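Purine nucleosidase, (IunH-1) (Sulfolobus solfataricus, PDB 3T8J) belongs to the nucleosidases, alpha/beta proteins built on a central mixed sheet, and carries a bound sodium ion. Local coordinates at residues D9-D14 against K77-G82; L22-D27 against I244-S249; V28-I33 against I106-E111; E98-L103 against L127-L132; L219-Y224 against P235-I240. One frame throughout, in Å; residues are numbered along the deposited sequence. Where two conformers were deposited one is given.

The five contacts lie around one alpha/beta domain whose mixed sheet is flanked by helices. Interactions 1 and 5 form one cluster, with centres about 9 Å apart, and meet through the hydrogen bond between Asp13 and His236; interaction 1 holds the sodium ligands Asp9 and Asp14. Interactions 3 and 4, about 10 Å apart and sharing helix 101-111, lie on the opposite side of the chain's centre from interaction 5. Interaction 2 uses helix 12-23 with interaction 1 and helix 237-246 with interaction 5, and touches interaction 3 through Leu22 and Val28. Along the chain interactions 3, 4 and 5 are nested inside the loop it closes, so early and late segments meet along helices 12-23 and 237-246.

Interaction 1 (D9-D14 against K77-G82); sequences DTAEDD and KVHGKG. With NA (sodium ion), chain B.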
# COMPACT_ATOMS: atom_id res chain seq x y z
N ASP A 9 -21.10 9.09 18.55
CA ASP A 9 -19.85 9.26 19.31
C ASP A 9 -20.01 10.56 20.09
O ASP A 9 -19.45 11.59 19.75
CB ASP A 9 -18.57 9.22 18.44
CG ASP A 9 -18.51 10.26 17.30
OD1 ASP A 9 -17.39 10.65 16.92
OD2 ASP A 9 -19.56 10.65 16.72
N THR A 10 -20.86 10.50 21.10
CA THR A 10 -21.70 11.64 21.50
C THR A 10 -20.95 12.90 21.90
O THR A 10 -20.29 12.94 22.94
CB THR A 10 -22.57 11.26 22.71
OG1 THR A 10 -23.02 9.89 22.61
CG2 THR A 10 -23.77 12.22 22.82
N ALA A 11 -21.07 13.94 21.08
CA ALA A 11 -20.59 15.29 21.38
C ALA A 11 -21.75 16.27 21.05
O ALA A 11 -22.92 15.85 20.85
CB ALA A 11 -19.31 15.59 20.58
N GLU A 12 -21.47 17.57 21.00
CA GLU A 12 -22.53 18.58 20.87
C GLU A 12 -23.52 18.36 19.72
O GLU A 12 -24.73 18.41 19.92
CB GLU A 12 -21.92 19.99 20.85
CG GLU A 12 -21.17 20.42 19.54
CD GLU A 12 -20.01 19.52 19.14
OE1 GLU A 12 -18.94 19.62 19.81
OE2 GLU A 12 -20.16 18.72 18.17
N ASP A 13 -23.01 18.07 18.53
CA ASP A 13 -23.89 18.01 17.36
C ASP A 13 -24.68 16.70 17.34
O ASP A 13 -25.73 16.62 16.67
CB ASP A 13 -23.11 18.20 16.05
CG ASP A 13 -23.80 19.15 15.07
OD1 ASP A 13 -24.38 20.18 15.50
OD2 ASP A 13 -23.74 18.91 13.86
N ASP A 14 -24.22 15.67 18.07
CA ASP A 14 -25.00 14.42 18.25
C ASP A 14 -26.21 14.71 19.15
O ASP A 14 -27.31 14.26 18.89
CB ASP A 14 -24.17 13.29 18.89
CG ASP A 14 -22.90 12.96 18.12
OD1 ASP A 14 -22.94 11.98 17.33
OD2 ASP A 14 -21.87 13.67 18.30
N LYS A 77 -9.68 18.07 22.13
CA LYS A 77 -9.25 19.44 21.81
C LYS A 77 -10.32 20.18 20.99
O LYS A 77 -10.47 21.41 21.08
CB LYS A 77 -7.88 19.46 21.12
CG LYS A 77 -7.85 18.90 19.69
CD LYS A 77 -6.45 18.89 19.10
CE LYS A 77 -6.39 18.27 17.70
NZ LYS A 77 -4.97 18.36 17.18
N VAL A 78 -11.04 19.43 20.15
CA VAL A 78 -12.04 20.01 19.27
C VAL A 78 -13.36 20.26 20.00
O VAL A 78 -13.98 21.31 19.82
CB VAL A 78 -12.29 19.05 18.05
CG1 VAL A 78 -13.44 19.57 17.17
CG2 VAL A 78 -11.01 18.84 17.21
N HIS A 79 -13.79 19.30 20.82
CA HIS A 79 -15.15 19.30 21.41
C HIS A 79 -15.20 19.57 22.91
O HIS A 79 -16.28 19.66 23.48
CB HIS A 79 -15.86 17.95 21.15
CG HIS A 79 -15.96 17.58 19.71
ND1 HIS A 79 -16.93 18.10 18.87
CD2 HIS A 79 -15.20 16.76 18.94
CE1 HIS A 79 -16.76 17.61 17.65
NE2 HIS A 79 -15.71 16.81 17.67
N GLY A 80 -14.04 19.68 23.55
CA GLY A 80 -13.95 19.72 25.02
C GLY A 80 -13.86 18.33 25.63
O GLY A 80 -14.26 17.34 25.01
N LYS A 81 -13.37 18.24 26.87
CA LYS A 81 -13.24 16.93 27.53
C LYS A 81 -14.56 16.17 27.59
O LYS A 81 -14.58 14.94 27.49
CB LYS A 81 -12.64 17.04 28.94
CG LYS A 81 -12.31 15.65 29.56
CD LYS A 81 -11.58 15.80 30.91
CE LYS A 81 -11.25 14.43 31.55
NZ LYS A 81 -9.97 13.85 31.03
N GLY A 82 -15.67 16.89 27.76
CA GLY A 82 -16.96 16.26 27.91
C GLY A 82 -17.75 16.24 26.62
O GLY A 82 -18.92 15.84 26.61
NA NA B . -21.39 11.54 15.69
O HOH W 1 -17.98 20.71 21.81
O HOH W 2 -20.47 13.70 15.90
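Ala11 and Glu12, at the start of helix 12-23, meet the ring of His79 at the end of helix 76-79. Just ahead of them, Asp9 gives OD2 to the sodium ion at 2.3 Å, while its OD1 accepts from Asn37 N. Thr10 points the other way, its OG1 bonded to Glu43 O. Ala11 is the N-cap residue; its methyl lies over one face of the histidine, CB 4.2 Å from the centroid of the His79 ring, as a CH-pi contact. Glu12 follows with CG lodged between backbone N and carbonyl carbon (chi1 73°), and a bend at chi2 swings the carboxylate round to the ring edge. There His79 ND1 donates to the syn lone pair of Glu12 OE1 over 2.7 Å, nearly straight at 170°, with carboxylate and ring close to coplanar. The second oxygen, Glu12 OE2, takes the backbone N of Asp13 at 2.9 Å. Asp14 closes the turn: OD1 binds the sodium ion at 2.3 Å, and OD2 accepts from Ala11 N at 2.9 Å, from above the carboxylate plane. A water, Ile121 O and Ser122 OG complete the metal site. The histidine is thus fixed in rotation by an in-plane bond with ND1 as donor, and Asp14 ties the metal to the same helix start that carries the histidine's partner.

Interaction 2 (L22-D27 against I244-S249); sequences LKNNID and IAIDGS
Apolar contact carries this meeting of two helix ends, and Ile246 is at its middle. Its CG1 lies 4.4 Å from CG1 of Ile26, a loose touch between branched chains. With CG1 beside the backbone N (chi1 -66°) and the chain extended beyond it, Ile246 also reaches the amide of Asn24, where CD1 stands 4.3 Å from ND2. Leu20 and Leu21 of helix 12-23 continue the apolar patch on the Ile246 side chain.

No hydrogen bond crosses between 22-27 and 244-249; the polar groups instead shape each chain separately. The same Asn24 ND2 that touches Ile246 CD1 donates to the carbonyl oxygen of Leu20. Helix 12-23 ends in a Schellman motif: Asn25, with positive phi, donates from its N to Leu22 O at 3.2 Å, and Ile26 N reaches Leu21 O. This reversal sets Ile26 facing the other helix. Beyond Ile246 an Asx turn takes over, in which Asp247 OD1 accepts from Ser249 N at 3.1 Å and from Ser249 OG at 2.8 Å, both donors approaching from the same face of the carboxylate.

Charged groups lie at the margin, where Lys23 forms a salt bridge with Asp306 and a cation-pi contact with Trp310. Helix 12-23 is the crossover of a beta-alpha-beta unit joining the adjacent parallel strands 3-8 and 27-33, and its C-terminal end meets that of helix 237-246 in the manner of the helical layer of an alpha/beta fold.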
# COMPACT_ATOMS: atom_id res chain seq x y z
N LEU A 22 -36.43 14.28 17.98
CA LEU A 22 -37.48 14.24 19.03
C LEU A 22 -38.43 15.44 19.02
O LEU A 22 -39.67 15.27 19.18
CB LEU A 22 -36.84 14.10 20.41
CG LEU A 22 -36.07 12.81 20.68
CD1 LEU A 22 -35.49 12.84 22.10
CD2 LEU A 22 -36.93 11.57 20.51
N LYS A 23 -37.88 16.63 18.84
CA LYS A 23 -38.66 17.86 18.76
C LYS A 23 -39.71 17.73 17.69
O LYS A 23 -40.84 18.20 17.86
CB LYS A 23 -37.74 19.03 18.39
CG LYS A 23 -38.48 20.31 17.98
CD LYS A 23 -39.03 20.97 19.18
CE LYS A 23 -39.87 22.24 18.87
NZ LYS A 23 -40.84 22.11 17.74
N ASN A 24 -39.31 17.10 16.58
CA ASN A 24 -40.14 16.95 15.39
C ASN A 24 -40.98 15.66 15.28
O ASN A 24 -41.47 15.31 14.20
CB ASN A 24 -39.29 17.18 14.15
CG ASN A 24 -38.89 18.65 13.99
OD1 ASN A 24 -39.72 19.50 13.65
ND2 ASN A 24 -37.62 18.96 14.28
N ASN A 25 -41.17 14.97 16.40
CA ASN A 25 -42.05 13.79 16.51
C ASN A 25 -41.66 12.62 15.58
O ASN A 25 -42.52 11.88 15.08
CB ASN A 25 -43.52 14.18 16.31
CG ASN A 25 -44.46 13.13 16.89
OD1 ASN A 25 -44.24 12.66 17.99
ND2 ASN A 25 -45.51 12.76 16.14
N ILE A 26 -40.36 12.45 15.35
CA ILE A 26 -39.80 11.24 14.71
C ILE A 26 -39.55 10.21 15.80
O ILE A 26 -39.02 10.56 16.86
CB ILE A 26 -38.48 11.54 13.99
CG1 ILE A 26 -38.65 12.65 12.95
CG2 ILE A 26 -37.88 10.24 13.39
CD1 ILE A 26 -39.56 12.28 11.80
N ASP A 27 -39.94 8.96 15.57
CA ASP A 27 -39.79 7.91 16.59
C ASP A 27 -38.34 7.46 16.63
O ASP A 27 -37.84 6.86 15.69
CB ASP A 27 -40.70 6.73 16.31
CG ASP A 27 -40.63 5.65 17.37
OD1 ASP A 27 -40.45 5.98 18.58
OD2 ASP A 27 -40.89 4.49 17.01
N ILE A 244 -31.76 17.12 6.79
CA ILE A 244 -32.04 16.57 5.45
C ILE A 244 -32.81 15.25 5.60
O ILE A 244 -33.74 14.96 4.82
CB ILE A 244 -30.74 16.38 4.65
CG1 ILE A 244 -30.14 17.72 4.26
CG2 ILE A 244 -30.98 15.52 3.40
CD1 ILE A 244 -28.69 17.60 3.80
N ALA A 245 -32.46 14.42 6.59
CA ALA A 245 -33.22 13.17 6.80
C ALA A 245 -34.69 13.46 7.10
O ALA A 245 -35.59 12.81 6.57
CB ALA A 245 -32.59 12.33 7.92
N ILE A 246 -34.94 14.49 7.89
CA ILE A 246 -36.32 14.91 8.22
C ILE A 246 -37.06 15.53 7.03
O ILE A 246 -38.22 15.17 6.75
CB ILE A 246 -36.30 15.92 9.42
CG1 ILE A 246 -35.82 15.23 10.70
CG2 ILE A 246 -37.68 16.54 9.63
CD1 ILE A 246 -35.34 16.20 11.82
N ASP A 247 -36.39 16.46 6.35
CA ASP A 247 -36.95 17.20 5.21
C ASP A 247 -35.94 17.23 4.06
O ASP A 247 -35.00 18.01 4.06
CB ASP A 247 -37.27 18.64 5.65
CG ASP A 247 -37.82 19.51 4.53
OD1 ASP A 247 -37.98 19.02 3.39
OD2 ASP A 247 -38.11 20.70 4.80
N GLY A 248 -36.15 16.36 3.08
CA GLY A 248 -35.22 16.19 1.99
C GLY A 248 -35.03 17.42 1.11
O GLY A 248 -34.01 17.52 0.41
N SER A 249 -36.01 18.33 1.10
CA SER A 249 -35.90 19.56 0.31
C SER A 249 -34.81 20.51 0.85
O SER A 249 -34.44 21.48 0.17
CB SER A 249 -37.24 20.29 0.21
OG SER A 249 -37.59 20.95 1.42

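Interaction 3 (V28-I33 against I106-E111); sequences VVAVTI and IDLANE
With CG of Leu108 placed beside its own backbone N (chi1 -72°) and the chain extended at chi2, both methyls of this leucine are carried toward Val29 and Ala30. Val29 answers with CG1 beside its backbone N (chi1 -56°) and CG2 in the remaining position between N and the carbonyl carbon, from which that second methyl faces the helix. The two side chains run alongside one another, pointing opposite ways. Val29 CG2 comes to 4.1 Å from Leu108 CD2 and to 4.2 Å from Leu108 CD1, so it sits against the fork of the leucine. The other contact is tighter: Ala30 CB meets Leu108 CD1 at 3.6 Å. Leu108 alone supplies the helical side of this wholly apolar contact, and its CD1 touches both Ala30 CB and Val29 CG2.

Two consecutive strand residues thus point to the same helix, where a regular strand would send neighbours to opposite faces. This is consistent with the backbone of Val29, whose psi of -19° departs from extended geometry before the strand resumes at Ala30. The arrangement belongs to the layered alpha/beta fold, with helix 101-111 lying on one face of the central sheet and strand 27-33 running between strands 3-8 and 60-62. Ile5, on the adjacent strand 3-8, touches both Val29 and Leu108 and widens the apolar surface beneath the helix. Val28 packs on Leu21 and Leu22 of helix 12-23, and Val31 on Ala47 of helix 40-53.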
# COMPACT_ATOMS: atom_id res chain seq x y z
N VAL A 28 -37.64 7.79 17.70
CA VAL A 28 -36.27 7.30 17.92
C VAL A 28 -36.36 6.05 18.77
O VAL A 28 -36.81 6.10 19.94
CB VAL A 28 -35.39 8.36 18.60
CG1 VAL A 28 -34.00 7.79 18.83
CG2 VAL A 28 -35.29 9.63 17.75
N VAL A 29 -36.05 4.89 18.18
CA VAL A 29 -36.22 3.62 18.89
C VAL A 29 -35.00 3.18 19.74
O VAL A 29 -35.14 2.34 20.65
CB VAL A 29 -36.61 2.49 17.93
CG1 VAL A 29 -37.89 2.86 17.14
CG2 VAL A 29 -35.47 2.15 16.96
N ALA A 30 -33.83 3.74 19.46
CA ALA A 30 -32.62 3.45 20.23
C ALA A 30 -31.56 4.45 19.89
O ALA A 30 -31.52 5.02 18.80
CB ALA A 30 -32.09 2.04 19.92
N VAL A 31 -30.66 4.68 20.85
CA VAL A 31 -29.41 5.37 20.65
C VAL A 31 -28.28 4.35 20.82
O VAL A 31 -28.29 3.59 21.77
CB VAL A 31 -29.22 6.51 21.67
CG1 VAL A 31 -27.85 7.21 21.44
CG2 VAL A 31 -30.35 7.50 21.64
N THR A 32 -27.38 4.28 19.85
CA THR A 32 -26.24 3.34 19.88
C THR A 32 -24.96 4.19 20.00
O THR A 32 -24.92 5.31 19.47
CB THR A 32 -26.23 2.41 18.63
OG1 THR A 32 -26.29 3.19 17.43
CG2 THR A 32 -27.43 1.41 18.70
N ILE A 33 -23.97 3.71 20.77
CA ILE A 33 -22.75 4.48 21.04
C ILE A 33 -21.54 3.81 20.41
O ILE A 33 -21.37 2.60 20.54
CB ILE A 33 -22.50 4.62 22.57
CG1 ILE A 33 -23.76 5.11 23.30
CG2 ILE A 33 -21.32 5.60 22.84
CD1 ILE A 33 -24.21 6.52 22.90
N ILE A 106 -29.56 -5.46 14.98
CA ILE A 106 -30.17 -6.62 14.32
C ILE A 106 -31.61 -6.85 14.83
O ILE A 106 -32.54 -7.03 14.03
CB ILE A 106 -29.29 -7.87 14.51
CG1 ILE A 106 -27.98 -7.74 13.74
CG2 ILE A 106 -30.04 -9.14 14.04
CD1 ILE A 106 -26.91 -8.73 14.19
N ASP A 107 -31.80 -6.81 16.15
CA ASP A 107 -33.13 -7.01 16.73
C ASP A 107 -34.14 -5.96 16.23
O ASP A 107 -35.28 -6.28 15.89
CB ASP A 107 -33.04 -6.97 18.25
CG ASP A 107 -32.45 -8.26 18.85
OD1 ASP A 107 -32.38 -9.29 18.14
OD2 ASP A 107 -32.10 -8.25 20.05
N LEU A 108 -33.71 -4.71 16.20
CA LEU A 108 -34.55 -3.58 15.79
C LEU A 108 -34.85 -3.60 14.28
O LEU A 108 -35.96 -3.24 13.85
CB LEU A 108 -33.93 -2.25 16.26
CG LEU A 108 -34.05 -2.07 17.77
CD1 LEU A 108 -33.03 -1.01 18.24
CD2 LEU A 108 -35.47 -1.74 18.19
N ALA A 109 -33.88 -4.05 13.49
CA ALA A 109 -34.08 -4.22 12.05
C ALA A 109 -35.15 -5.28 11.78
O ALA A 109 -35.92 -5.16 10.84
CB ALA A 109 -32.74 -4.58 11.36
N ASN A 110 -35.21 -6.30 12.62
CA ASN A 110 -36.28 -7.29 12.51
C ASN A 110 -37.62 -6.72 12.97
O ASN A 110 -38.64 -6.90 12.30
CB ASN A 110 -35.92 -8.53 13.31
CG ASN A 110 -34.99 -9.47 12.54
OD1 ASN A 110 -35.29 -9.84 11.40
ND2 ASN A 110 -33.94 -9.95 13.19
N GLU A 111 -37.63 -6.03 14.12
CA GLU A 111 -38.89 -5.49 14.67
C GLU A 111 -39.54 -4.47 13.73
O GLU A 111 -40.78 -4.46 13.57
CB GLU A 111 -38.63 -4.87 16.04
CG GLU A 111 -39.87 -4.21 16.63
CD GLU A 111 -39.73 -3.71 18.06
OE1 GLU A 111 -38.59 -3.67 18.61
OE2 GLU A 111 -40.77 -3.31 18.65

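Interaction 4 (E98-L103 against L127-L132); sequences EKHAAL and LALAYL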
# COMPACT_ATOMS: atom_id res chain seq x y z
N GLU A 98 -27.27 -3.47 28.68
CA GLU A 98 -26.12 -4.42 28.65
C GLU A 98 -25.79 -4.94 27.25
O GLU A 98 -24.62 -5.15 26.91
CB GLU A 98 -26.38 -5.60 29.58
CG GLU A 98 -26.64 -5.22 31.01
CD GLU A 98 -25.39 -5.22 31.85
OE1 GLU A 98 -24.31 -4.86 31.31
OE2 GLU A 98 -25.49 -5.61 33.04
N LYS A 99 -26.81 -5.10 26.42
CA LYS A 99 -26.65 -5.67 25.08
C LYS A 99 -25.80 -4.79 24.16
O LYS A 99 -25.97 -3.58 24.15
CB LYS A 99 -28.03 -5.86 24.45
CG LYS A 99 -28.04 -6.53 23.11
CD LYS A 99 -29.48 -6.71 22.57
CE LYS A 99 -30.27 -7.74 23.34
NZ LYS A 99 -29.82 -9.14 23.05
N HIS A 100 -24.88 -5.40 23.41
CA HIS A 100 -24.04 -4.70 22.46
C HIS A 100 -24.91 -4.04 21.39
O HIS A 100 -25.84 -4.66 20.89
CB HIS A 100 -23.05 -5.68 21.78
CG HIS A 100 -21.92 -5.03 21.06
ND1 HIS A 100 -22.07 -4.32 19.88
CD2 HIS A 100 -20.59 -5.03 21.32
CE1 HIS A 100 -20.89 -3.89 19.47
NE2 HIS A 100 -19.97 -4.29 20.34
N ALA A 101 -24.59 -2.80 21.04
CA ALA A 101 -25.27 -2.09 19.96
C ALA A 101 -25.45 -2.92 18.69
O ALA A 101 -26.50 -2.83 18.07
CB ALA A 101 -24.52 -0.81 19.60
N ALA A 102 -24.45 -3.69 18.28
CA ALA A 102 -24.59 -4.45 17.00
C ALA A 102 -25.74 -5.47 17.07
O ALA A 102 -26.49 -5.64 16.08
CB ALA A 102 -23.28 -5.14 16.64
N LEU A 103 -25.91 -6.12 18.21
CA LEU A 103 -27.00 -7.04 18.43
C LEU A 103 -28.36 -6.33 18.52
O LEU A 103 -29.38 -6.81 17.98
CB LEU A 103 -26.72 -7.96 19.63
CG LEU A 103 -25.38 -8.71 19.57
CD1 LEU A 103 -25.16 -9.51 20.86
CD2 LEU A 103 -25.27 -9.61 18.34
N LEU A 127 -22.57 -0.37 12.80
CA LEU A 127 -23.37 -0.83 11.63
C LEU A 127 -22.62 -1.92 10.89
O LEU A 127 -23.25 -2.88 10.39
CB LEU A 127 -23.74 0.34 10.72
CG LEU A 127 -24.63 0.02 9.51
CD1 LEU A 127 -25.97 -0.51 9.98
CD2 LEU A 127 -24.83 1.28 8.67
N ALA A 128 -21.30 -1.80 10.73
CA ALA A 128 -20.51 -2.84 10.11
C ALA A 128 -20.60 -4.15 10.87
O ALA A 128 -20.78 -5.20 10.25
CB ALA A 128 -19.03 -2.40 9.95
N LEU A 129 -20.44 -4.12 12.19
CA LEU A 129 -20.52 -5.34 12.99
C LEU A 129 -21.91 -6.00 12.89
O LEU A 129 -22.01 -7.21 12.77
CB LEU A 129 -20.10 -5.07 14.45
CG LEU A 129 -19.81 -6.29 15.32
CD1 LEU A 129 -18.95 -7.32 14.60
CD2 LEU A 129 -19.13 -5.86 16.62
N ALA A 130 -22.98 -5.19 12.92
CA ALA A 130 -24.32 -5.71 12.76
C ALA A 130 -24.46 -6.41 11.40
O ALA A 130 -25.02 -7.52 11.31
CB ALA A 130 -25.36 -4.58 12.92
N TYR A 131 -23.98 -5.77 10.34
CA TYR A 131 -24.04 -6.36 8.97
C TYR A 131 -23.28 -7.69 8.93
O TYR A 131 -23.76 -8.66 8.34
CB TYR A 131 -23.49 -5.40 7.91
CG TYR A 131 -23.28 -6.06 6.58
CD1 TYR A 131 -24.36 -6.32 5.77
CD2 TYR A 131 -22.03 -6.51 6.18
CE1 TYR A 131 -24.19 -7.01 4.57
CE2 TYR A 131 -21.84 -7.18 5.00
CZ TYR A 131 -22.93 -7.41 4.20
OH TYR A 131 -22.79 -8.11 2.98
N LEU A 132 -22.07 -7.71 9.49
CA LEU A 132 -21.23 -8.90 9.47
C LEU A 132 -21.92 -10.10 10.14
O LEU A 132 -21.81 -11.25 9.66
CB LEU A 132 -19.86 -8.63 10.12
CG LEU A 132 -18.92 -7.69 9.35
CD1 LEU A 132 -17.78 -7.23 10.29
CD2 LEU A 132 -18.40 -8.37 8.11
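A close helix-to-helix contact joins the first turn of helix 101-111 to helix 125-133, with Ala102 set against Leu129 and Ala130. The two helices follow each other in the alpha/beta fold, with strand 116-120 between them in the chain. Small residues let the backbones come very near: the CA atoms of Ala102 and Ala130 are 4.4 Å apart. The methyl CB of Ala102 lies 3.9 Å from Leu129 CB, and the Ala102 carbonyl O is 3.5 Å from Ala130 CB. At the head of the helix His100 is the N-cap residue. Its CG stands opposite the backbone N across the CA-CB bond (chi1 -165°), which turns the ND1 edge of the ring to Ala102 N. The same ring crosses the Leu129 side chain at about a right angle, with Leu129 CD2 3.9 Å from His100 CE1, though Leu129 has two conformers and this touch is less certain. Another copy of the protein covers this region: Leu129 packs on Leu129, and His100 on Leu133, of the third subunit. The capping bond from Ala102 N to His100 ND1 is 2.9 Å long, with an N-H...N angle of 166° and the donor in the plane of the imidazole.

Interaction 5 (L219-Y224 against P235-I240); sequences LHYRQY and PHPDAI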
# COMPACT_ATOMS: atom_id res chain seq x y z
N LEU A 219 -19.81 26.68 22.54
CA LEU A 219 -18.79 27.71 22.69
C LEU A 219 -17.38 27.20 22.39
O LEU A 219 -16.63 27.84 21.65
CB LEU A 219 -18.82 28.34 24.07
CG LEU A 219 -17.88 29.53 24.24
CD1 LEU A 219 -18.04 30.54 23.09
CD2 LEU A 219 -18.12 30.18 25.56
N HIS A 220 -16.99 26.08 23.00
CA HIS A 220 -15.62 25.54 22.81
C HIS A 220 -15.39 25.15 21.35
O HIS A 220 -14.37 25.49 20.78
CB HIS A 220 -15.36 24.34 23.76
CG HIS A 220 -14.00 23.71 23.60
ND1 HIS A 220 -13.03 23.76 24.57
CD2 HIS A 220 -13.47 22.99 22.58
CE1 HIS A 220 -11.94 23.14 24.15
NE2 HIS A 220 -12.19 22.65 22.94
N TYR A 221 -16.35 24.42 20.78
CA TYR A 221 -16.29 23.98 19.39
C TYR A 221 -16.21 25.14 18.41
O TYR A 221 -15.45 25.09 17.44
CB TYR A 221 -17.54 23.15 19.08
CG TYR A 221 -17.62 22.46 17.73
CD1 TYR A 221 -16.64 21.59 17.32
CD2 TYR A 221 -18.76 22.60 16.93
CE1 TYR A 221 -16.76 20.89 16.10
CE2 TYR A 221 -18.89 21.89 15.73
CZ TYR A 221 -17.88 21.06 15.33
OH TYR A 221 -17.98 20.35 14.14
N ARG A 222 -16.97 26.19 18.67
CA ARG A 222 -16.92 27.39 17.83
C ARG A 222 -15.54 28.07 17.85
O ARG A 222 -14.99 28.45 16.80
CB ARG A 222 -18.02 28.36 18.26
CG ARG A 222 -18.13 29.61 17.41
CD ARG A 222 -19.26 30.53 17.89
NE ARG A 222 -19.43 31.68 17.00
CZ ARG A 222 -20.12 31.66 15.85
NH1 ARG A 222 -20.73 30.56 15.42
NH2 ARG A 222 -20.20 32.76 15.11
N GLN A 223 -14.97 28.24 19.04
CA GLN A 223 -13.63 28.82 19.15
C GLN A 223 -12.61 27.99 18.36
O GLN A 223 -11.78 28.56 17.64
CB GLN A 223 -13.19 28.96 20.63
CG GLN A 223 -11.97 29.83 20.87
CD GLN A 223 -10.61 29.18 20.52
OE1 GLN A 223 -10.44 27.96 20.58
NE2 GLN A 223 -9.64 30.02 20.19
N TYR A 224 -12.67 26.66 18.49
CA TYR A 224 -11.69 25.81 17.85
C TYR A 224 -11.90 25.85 16.34
O TYR A 224 -10.95 25.96 15.56
CB TYR A 224 -11.81 24.37 18.34
CG TYR A 224 -10.80 23.45 17.72
CD1 TYR A 224 -9.59 23.20 18.33
CD2 TYR A 224 -11.07 22.82 16.50
CE1 TYR A 224 -8.65 22.38 17.76
CE2 TYR A 224 -10.13 22.00 15.92
CZ TYR A 224 -8.94 21.77 16.55
OH TYR A 224 -8.00 20.94 15.98
N PRO A 235 -19.52 24.84 12.34
CA PRO A 235 -20.33 24.04 11.44
C PRO A 235 -21.33 23.14 12.17
O PRO A 235 -21.22 22.94 13.38
CB PRO A 235 -19.28 23.20 10.73
CG PRO A 235 -18.28 22.91 11.78
CD PRO A 235 -18.23 24.17 12.64
N HIS A 236 -22.28 22.58 11.41
CA HIS A 236 -23.31 21.66 11.92
C HIS A 236 -23.33 20.38 11.06
O HIS A 236 -24.31 20.09 10.37
CB HIS A 236 -24.69 22.35 11.88
CG HIS A 236 -25.05 23.12 13.11
ND1 HIS A 236 -25.07 22.56 14.37
CD2 HIS A 236 -25.49 24.40 13.26
CE1 HIS A 236 -25.47 23.46 15.25
NE2 HIS A 236 -25.73 24.59 14.61
N PRO A 237 -22.24 19.60 11.10
CA PRO A 237 -22.18 18.43 10.23
C PRO A 237 -23.33 17.45 10.46
O PRO A 237 -23.99 16.99 9.50
CB PRO A 237 -20.81 17.80 10.56
CG PRO A 237 -20.47 18.31 11.92
CD PRO A 237 -21.07 19.70 11.98
N ASP A 238 -23.57 17.09 11.72
CA ASP A 238 -24.60 16.10 12.06
C ASP A 238 -26.01 16.69 12.00
O ASP A 238 -26.94 16.04 11.52
CB ASP A 238 -24.31 15.51 13.44
CG ASP A 238 -22.90 14.97 13.54
OD1 ASP A 238 -22.36 14.47 12.53
OD2 ASP A 238 -22.30 15.07 14.64
N ALA A 239 -26.17 17.93 12.45
CA ALA A 239 -27.48 18.55 12.45
C ALA A 239 -28.00 18.81 11.03
O ALA A 239 -29.20 18.69 10.78
CB ALA A 239 -27.47 19.84 13.31
N ILE A 240 -27.11 19.14 10.10
CA ILE A 240 -27.49 19.25 8.69
C ILE A 240 -27.92 17.90 8.12
O ILE A 240 -28.94 17.81 7.42
CB ILE A 240 -26.37 19.90 7.84
CG1 ILE A 240 -26.27 21.39 8.14
CG2 ILE A 240 -26.65 19.70 6.33
CD1 ILE A 240 -25.00 22.08 7.54
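The edge of the Tyr221 ring, near its plane, meets the carbonyl oxygen of Pro235, CE2 of Tyr221 standing 3.5 Å from Pro235 O. The pyrrolidine carbons CG and CD of Pro235 lie to one side of the ring plane, by the CZ-CE2 rim, with Pro235 CD 3.9 Å from Tyr221 CE2. This is a contact of the helical layer, in which helix 209-227 meets the loop leading into helix 237-246 and its first residue. The tyrosine gets there because CG stands opposite the backbone N (chi1 -174°), sending the ring outward from a helix kinked at residues 220 and 221.

The hydroxyl lies among proline carbons, with Tyr221 OH 3.5 Å from Pro235 CG. Pro237 points back toward the tyrosine and brings its CD to 3.8 Å from Tyr221 OH. Pro237 is the first residue of its helix, where the missing N-H of proline costs no helical bond, and His236 before it is the N-cap.

His236 turns away from the tyrosine, its ND1 bonded to Asp13 OD1 and its NE2 to Tyr214 OH. The same aspartate takes Ala239 N through OD2, tying the helix start to helix 12-23; the Pro237 side chain is about 8 Å from the sodium ion. Although buried here, Pro235 O has no hydrogen-bond partner in the model, and across this contact its nearest neighbour is the carbon CE2 of Tyr221.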